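Local coordinates for hypothetical protein PSPTO5229 (Pseudomonas syringae pv. tomato str. DC3000, PDB 2EVE) that is of unknown function but folds as an EVE domain, related to ASCH and PUA domains, and may therefore bind nucleic acid, at residues 15-18 against 19-22; 65-68 against 69-72; 111-114 against 115-119. All coordinates share one frame; numbering follows the deposited sequence.

Contact 1 of 3, residues 15-18 against 19-22; sequences ISDL and QRLG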
loop_
_atom_site.group_PDB
_atom_site.type_symbol
_atom_site.label_atom_id
_atom_site.label_comp_id
_atom_site.label_asym_id
_atom_site.label_seq_id
_atom_site.Cartn_x
_atom_site.Cartn_y
_atom_site.Cartn_z
ATOM N N ILE A 15 2.649 8.861 5.021
ATOM C CA ILE A 15 4.043 8.449 5.022
ATOM C C ILE A 15 4.749 9.135 6.196
ATOM O O ILE A 15 5.724 8.606 6.732
ATOM C CB ILE A 15 4.746 8.809 3.686
ATOM C CG1 ILE A 15 6.197 8.327 3.707
ATOM C CG2 ILE A 15 4.670 10.305 3.436
ATOM C CD1 ILE A 15 6.351 6.818 3.741
ATOM N N SER A 16 4.252 10.305 6.598
ATOM C CA SER A 16 4.841 11.022 7.729
ATOM C C SER A 16 4.590 10.243 9.017
ATOM O O SER A 16 5.447 10.200 9.903
ATOM C CB SER A 16 4.250 12.432 7.859
ATOM O OG SER A 16 4.720 13.281 6.827
ATOM N N ASP A 17 3.412 9.634 9.123
ATOM C CA ASP A 17 3.084 8.842 10.305
ATOM C C ASP A 17 4.009 7.638 10.366
ATOM O O ASP A 17 4.478 7.264 11.440
ATOM C CB ASP A 17 1.632 8.350 10.271
ATOM C CG ASP A 17 0.621 9.477 10.405
ATOM O OD1 ASP A 17 0.826 10.374 11.252
ATOM O OD2 ASP A 17 -0.390 9.449 9.676
ATOM N N LEU A 18 4.268 7.022 9.213
ATOM C CA LEU A 18 5.143 5.852 9.167
ATOM C C LEU A 18 6.564 6.250 9.542
ATOM O O LEU A 18 7.257 5.512 10.237
ATOM C CB LEU A 18 5.129 5.212 7.771
ATOM C CG LEU A 18 6.051 3.996 7.577
ATOM C CD1 LEU A 18 5.693 2.905 8.582
ATOM C CD2 LEU A 18 5.918 3.464 6.150
ATOM N N GLN A 19 6.997 7.418 9.080
ATOM C CA GLN A 19 8.331 7.901 9.398
ATOM C C GLN A 19 8.448 8.065 10.912
ATOM O O GLN A 19 9.468 7.713 11.510
ATOM C CB GLN A 19 8.582 9.238 8.700
ATOM C CG GLN A 19 9.937 9.858 8.986
ATOM C CD GLN A 19 10.122 11.166 8.243
ATOM O OE1 GLN A 19 9.237 12.021 8.246
ATOM N NE2 GLN A 19 11.279 11.334 7.613
ATOM N N ARG A 20 7.394 8.590 11.527
ATOM C CA ARG A 20 7.369 8.802 12.972
ATOM C C ARG A 20 7.365 7.492 13.754
ATOM O O ARG A 20 8.168 7.301 14.672
ATOM C CB ARG A 20 6.139 9.635 13.363
ATOM C CG ARG A 20 5.848 9.667 14.867
ATOM C CD ARG A 20 4.723 10.642 15.205
ATOM N NE ARG A 20 3.491 10.372 14.465
ATOM C CZ ARG A 20 2.611 9.422 14.771
ATOM N NH1 ARG A 20 2.811 8.628 15.818
ATOM N NH2 ARG A 20 1.524 9.267 14.028
ATOM N N LEU A 21 6.456 6.593 13.381
ATOM C CA LEU A 21 6.309 5.309 14.052
ATOM C C LEU A 21 7.460 4.333 13.854
ATOM O O LEU A 21 7.728 3.505 14.725
ATOM C CB LEU A 21 5.005 4.642 13.608
ATOM C CG LEU A 21 3.718 5.352 14.031
ATOM C CD1 LEU A 21 2.529 4.651 13.396
ATOM C CD2 LEU A 21 3.590 5.336 15.552
ATOM N N GLY A 22 8.140 4.423 12.716
ATOM C CA GLY A 22 9.241 3.513 12.449
ATOM C C GLY A 22 8.695 2.235 11.854
ATOM O O GLY A 22 9.127 1.787 10.791
HETATM O O HOH W 1 7.457 12.323 10.371
HETATM O O HOH W 2 8.002 14.325 7.433
HETATM O O HOH W 3 2.847 12.123 12.143
#
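Residues 15-21 form one short alpha-helix, closed by Gly22; Gln19 N, Arg20 N, Leu21 N and Gly22 N bond in turn to the carbonyls of Ile15, Ser16, Asp17 and Leu18, the last at 2.8 Å from Gly22 N to Leu18 O. On the outer face, Asp17 and Arg20 run alongside each other in the same direction and form a salt bridge with 3.1 Å between Asp17 OD1 and Arg20 NH2. The carboxylate oxygen lies in the guanidinium plane, at its edge, whereas NH2 approaches OD1 from above the carboxylate plane; the two planes are 72° apart. A bend at chi3 (55°) of the otherwise extended Arg20 chain turns the guanidinium back toward the Asp17 carboxylate, and Asp17 O lies above one face, toward the rim. A water donates to Asp17 OD1 at 2.8 Å and accepts from Arg20 NE at 3.0 Å, so the pair is linked directly and through solvent. The helix covers the mixed beta-sheet of this PUA-related fold: Ile15 and Leu18 pack on Phe49, and Leu18 also on Ile99. Asp17 OD2 bonds to Ser14 N at the helix start, as the acidic residue of a capping box would, while OD1 serves Arg20 and the water. Gln19 extends from its CB, which lies 3.5 Å from Ser16 O, and a water donates both to Gln19 OE1 (2.8 Å) and to Ser16 O. Beyond Leu21, whose CG lies 3.3 Å from Asp17 O, Gly22 leaves the helix with positive phi (85°), a backbone conformation that glycine takes up readily.

Contact 2 of 3, residues 65-68 against 69-72; sequences IVKT and AYPD
Lys67, one of the two residues of a classic beta bulge, meets Tyr70; Val66 and Lys67 both face Asp98 of strand 95-110, and here the long strand 58-71 turns a corner. This strand is the second arm of the hairpin it forms with strand 46-51. The nonpolar part of the contact is slight. The extended lysine chain crosses the tyrosine side chain at about a right angle and brings Lys67 CD to 4.2 Å from Tyr70 CE2. The methyl of Ala69 serves a different neighbour, touching Leu38 and Arg39 of helix 32-40.

The electrostatic part is also slight. Lys67 NZ is 5.2 Å from the centroid of the Tyr70 ring and 25° off its normal, a long cation-pi approach that can give at most a weak attraction for what is presumably an ammonium group. The ring itself is fixed from the far end, where Tyr70 OH bonds to Asp98 OD1, so the residue opposite the bulge also restrains the ring beside it. Tyr70 CG sits between its own backbone N and carbonyl carbon (chi1 56°), which swings the ring back toward Lys67 and the Thr68 carbonyl.

One polar link is made by water. It lies 2.7 Å from Thr68 OG1 and donates to Ala69 O at 2.6 Å, joining a side-chain hydroxyl to the next residue's carbonyl. At the ring, the approach is from the rim: Thr68 O lies near the plane of the tyrosine, 3.4 Å from Tyr70 CD2.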
loop_
_atom_site.group_PDB
_atom_site.type_symbol
_atom_site.label_atom_id
_atom_site.label_comp_id
_atom_site.label_asym_id
_atom_site.label_seq_id
_atom_site.Cartn_x
_atom_site.Cartn_y
_atom_site.Cartn_z
ATOM N N ILE A 65 8.497 -4.346 4.105
ATOM C CA ILE A 65 7.738 -5.327 4.866
ATOM C C ILE A 65 8.606 -5.886 5.987
ATOM O O ILE A 65 9.685 -6.416 5.739
ATOM C CB ILE A 65 7.273 -6.478 3.956
ATOM C CG1 ILE A 65 6.458 -5.913 2.783
ATOM C CG2 ILE A 65 6.476 -7.494 4.761
ATOM C CD1 ILE A 65 5.312 -4.994 3.194
ATOM N N VAL A 66 8.138 -5.763 7.225
ATOM C CA VAL A 66 8.910 -6.265 8.354
ATOM C C VAL A 66 8.357 -7.572 8.905
ATOM O O VAL A 66 9.100 -8.377 9.465
ATOM C CB VAL A 66 9.004 -5.208 9.475
ATOM C CG1 VAL A 66 9.609 -3.929 8.919
ATOM C CG2 VAL A 66 7.639 -4.940 10.059
ATOM N N LYS A 67 7.054 -7.785 8.750
ATOM C CA LYS A 67 6.425 -9.024 9.205
ATOM C C LYS A 67 5.376 -9.431 8.174
ATOM O O LYS A 67 4.522 -8.627 7.806
ATOM C CB LYS A 67 5.774 -8.820 10.571
ATOM C CG LYS A 67 5.199 -10.082 11.179
ATOM C CD LYS A 67 4.721 -9.794 12.591
ATOM C CE LYS A 67 4.161 -11.022 13.264
ATOM N NZ LYS A 67 3.781 -10.705 14.667
ATOM N N THR A 68 5.445 -10.674 7.707
ATOM C CA THR A 68 4.507 -11.150 6.700
ATOM C C THR A 68 3.082 -11.274 7.227
ATOM O O THR A 68 2.830 -11.209 8.433
ATOM C CB THR A 68 4.956 -12.505 6.083
ATOM O OG1 THR A 68 5.036 -13.506 7.105
ATOM C CG2 THR A 68 6.320 -12.358 5.404
ATOM N N ALA A 69 2.154 -11.457 6.295
ATOM C CA ALA A 69 0.725 -11.539 6.580
ATOM C C ALA A 69 0.240 -12.412 7.728
ATOM O O ALA A 69 0.678 -13.545 7.913
ATOM C CB ALA A 69 -0.011 -11.929 5.310
ATOM N N TYR A 70 -0.698 -11.860 8.485
ATOM C CA TYR A 70 -1.311 -12.562 9.595
ATOM C C TYR A 70 -2.764 -12.101 9.676
ATOM O O TYR A 70 -3.119 -11.065 9.119
ATOM C CB TYR A 70 -0.545 -12.273 10.893
ATOM C CG TYR A 70 -0.404 -10.814 11.256
ATOM C CD1 TYR A 70 -1.392 -10.166 11.989
ATOM C CD2 TYR A 70 0.739 -10.095 10.910
ATOM C CE1 TYR A 70 -1.247 -8.843 12.380
ATOM C CE2 TYR A 70 0.896 -8.763 11.294
ATOM C CZ TYR A 70 -0.101 -8.146 12.033
ATOM O OH TYR A 70 0.048 -6.847 12.457
ATOM N N PRO A 71 -3.630 -12.873 10.350
ATOM C CA PRO A 71 -5.043 -12.487 10.459
ATOM C C PRO A 71 -5.212 -11.049 10.938
ATOM O O PRO A 71 -4.657 -10.658 11.964
ATOM C CB PRO A 71 -5.601 -13.515 11.439
ATOM C CG PRO A 71 -4.775 -14.733 11.125
ATOM C CD PRO A 71 -3.383 -14.159 11.026
ATOM N N ASP A 72 -5.979 -10.273 10.177
ATOM C CA ASP A 72 -6.222 -8.863 10.467
ATOM C C ASP A 72 -7.100 -8.671 11.700
ATOM O O ASP A 72 -8.298 -8.930 11.662
ATOM C CB ASP A 72 -6.875 -8.199 9.250
ATOM C CG ASP A 72 -6.965 -6.695 9.381
ATOM O OD1 ASP A 72 -7.335 -6.040 8.382
ATOM O OD2 ASP A 72 -6.672 -6.166 10.477
HETATM O O HOH W 4 2.704 -14.735 6.708
#

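Contact 3 of 3, residues 111-114 against 115-119; sequences LGYL and KQQSQ
Lys115 folds back along helix 111-115 and rests its chain on Leu111. With CG anti to the carbonyl carbon (chi1 -71°) and the rest extended, its aliphatic part passes the Leu111 carbonyl, with Lys115 CG 3.3 Å from Leu111 O, and then crosses the leucine obliquely. Lys115 CE lies 3.7 Å from Leu111 CG, between the two methyl branches. Leu111 in turn touches the bound tris-hydroxymethyl-methyl-ammonium. The backbone beneath keeps a helical bond from Lys115 N to Leu111 O.

The Leu114 side chain is buried, where it meets Leu120, Leu125 and Leu148; what it offers the following residues is chiefly its carbonyl. Gln117 N bonds to Leu114 O at 3.1 Å, from above the carbonyl plane, a three-residue spacing, tighter than the four of an alpha-helix.

Tyr113 contributes both its carbonyl and its ring. Bent at chi2 (-52°), Gln117 curls back so that its NE2 donates to Tyr113 O at 2.9 Å, almost straight at 173° and in the plane of the amide. Gln116 N reaches the same oxygen at 3.2 Å from the opposite face of the carbonyl. Around the ring, Gln116 NE2 lies in plane at the edge, 3.7 Å from Tyr113 CD1, while the Gln117 amide comes in obliquely, its NE2 3.6 Å from Tyr113 CE1. Since Gln117 N is committed to Leu114 O, the glutamine side chain takes over the place of the missing helical N-H; Tyr113 O accepts two hydrogen bonds, from Gln116 N and Gln117 NE2, which should hold the Gln117 side chain folded back.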
loop_
_atom_site.group_PDB
_atom_site.type_symbol
_atom_site.label_atom_id
_atom_site.label_comp_id
_atom_site.label_asym_id
_atom_site.label_seq_id
_atom_site.Cartn_x
_atom_site.Cartn_y
_atom_site.Cartn_z
ATOM N N LEU A 111 -0.611 11.316 -9.414
ATOM C CA LEU A 111 -1.219 10.286 -10.239
ATOM C C LEU A 111 -1.191 10.687 -11.712
ATOM O O LEU A 111 -0.840 9.884 -12.577
ATOM C CB LEU A 111 -2.663 10.048 -9.794
ATOM C CG LEU A 111 -3.484 9.048 -10.611
ATOM C CD1 LEU A 111 -2.865 7.662 -10.524
ATOM C CD2 LEU A 111 -4.911 9.030 -10.086
ATOM N N GLY A 112 -1.563 11.932 -11.992
ATOM C CA GLY A 112 -1.568 12.408 -13.365
ATOM C C GLY A 112 -0.191 12.328 -13.994
ATOM O O GLY A 112 -0.048 11.980 -15.168
ATOM N N TYR A 113 0.826 12.649 -13.201
ATOM C CA TYR A 113 2.211 12.622 -13.654
ATOM C C TYR A 113 2.646 11.191 -13.971
ATOM O O TYR A 113 3.337 10.942 -14.962
ATOM C CB TYR A 113 3.107 13.239 -12.574
ATOM C CG TYR A 113 4.577 13.315 -12.922
ATOM C CD1 TYR A 113 4.998 13.732 -14.184
ATOM C CD2 TYR A 113 5.550 12.997 -11.975
ATOM C CE1 TYR A 113 6.353 13.830 -14.495
ATOM C CE2 TYR A 113 6.906 13.093 -12.274
ATOM C CZ TYR A 113 7.301 13.508 -13.534
ATOM O OH TYR A 113 8.642 13.594 -13.830
ATOM N N LEU A 114 2.232 10.249 -13.131
ATOM C CA LEU A 114 2.576 8.846 -13.338
ATOM C C LEU A 114 1.893 8.295 -14.587
ATOM O O LEU A 114 2.458 7.460 -15.290
ATOM C CB LEU A 114 2.173 8.023 -12.110
ATOM C CG LEU A 114 2.900 8.375 -10.808
ATOM C CD1 LEU A 114 2.242 7.671 -9.630
ATOM C CD2 LEU A 114 4.366 7.973 -10.922
ATOM N N LYS A 115 0.680 8.763 -14.865
ATOM C CA LYS A 115 -0.054 8.298 -16.040
ATOM C C LYS A 115 0.605 8.749 -17.343
ATOM O O LYS A 115 0.324 8.207 -18.410
ATOM C CB LYS A 115 -1.506 8.791 -15.996
ATOM C CG LYS A 115 -2.362 8.107 -14.942
ATOM C CD LYS A 115 -3.797 8.618 -14.974
ATOM C CE LYS A 115 -4.667 7.894 -13.957
ATOM N NZ LYS A 115 -6.065 8.418 -13.950
ATOM N N GLN A 116 1.487 9.740 -17.255
ATOM C CA GLN A 116 2.179 10.242 -18.435
ATOM C C GLN A 116 3.407 9.400 -18.773
ATOM O O GLN A 116 4.056 9.623 -19.795
ATOM C CB GLN A 116 2.606 11.696 -18.217
ATOM C CG GLN A 116 1.450 12.673 -18.081
ATOM C CD GLN A 116 1.913 14.075 -17.732
ATOM O OE1 GLN A 116 1.126 15.021 -17.737
ATOM N NE2 GLN A 116 3.197 14.213 -17.421
ATOM N N GLN A 117 3.721 8.429 -17.919
ATOM C CA GLN A 117 4.885 7.572 -18.125
ATOM C C GLN A 117 4.547 6.297 -18.895
ATOM O O GLN A 117 3.801 5.446 -18.412
ATOM C CB GLN A 117 5.502 7.196 -16.775
ATOM C CG GLN A 117 5.697 8.372 -15.825
ATOM C CD GLN A 117 6.440 9.526 -16.473
ATOM O OE1 GLN A 117 7.482 9.334 -17.101
ATOM N NE2 GLN A 117 5.913 10.733 -16.312
ATOM N N SER A 118 5.113 6.162 -20.091
ATOM C CA SER A 118 4.858 4.986 -20.914
ATOM C C SER A 118 5.332 3.702 -20.231
ATOM O O SER A 118 4.726 2.643 -20.400
ATOM C CB SER A 118 5.541 5.136 -22.281
ATOM O OG SER A 118 6.948 5.248 -22.151
ATOM N N GLN A 119 6.408 3.796 -19.457
ATOM C CA GLN A 119 6.949 2.632 -18.763
ATOM C C GLN A 119 6.034 2.100 -17.668
ATOM O O GLN A 119 6.244 1.000 -17.158
ATOM C CB GLN A 119 8.315 2.957 -18.155
ATOM C CG GLN A 119 9.467 2.876 -19.135
ATOM C CD GLN A 119 10.799 3.185 -18.484
ATOM O OE1 GLN A 119 11.084 4.332 -18.138
ATOM N NE2 GLN A 119 11.620 2.157 -18.302
HETATM O O HOH W 5 1.337 5.431 -17.425
#

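The three contacts follow one another along the chain within one EVE domain, and none touches another. Contacts 1 and 2 are closest, with nearest atoms about 6 Å apart, and both lie against strand 95-110, with Leu18 of one and Ile65 of the other touching Ile99. Contact 3 begins where that strand ends; its centre is about 30 Å from that of contact 2, across the chain's centre, and about 26 Å from that of contact 1. The bound tris-hydroxymethyl-methyl-ammonium lies about 4 Å from the side chain of Leu111 in contact 3, with Lys7, Tyr50, Ser52 and Ser53 completing its pocket. Contact 1 approaches that pocket indirectly: Ile15 N donates to the imidazole NE2 of His51, which lies in sequence between Tyr50 and Ser52.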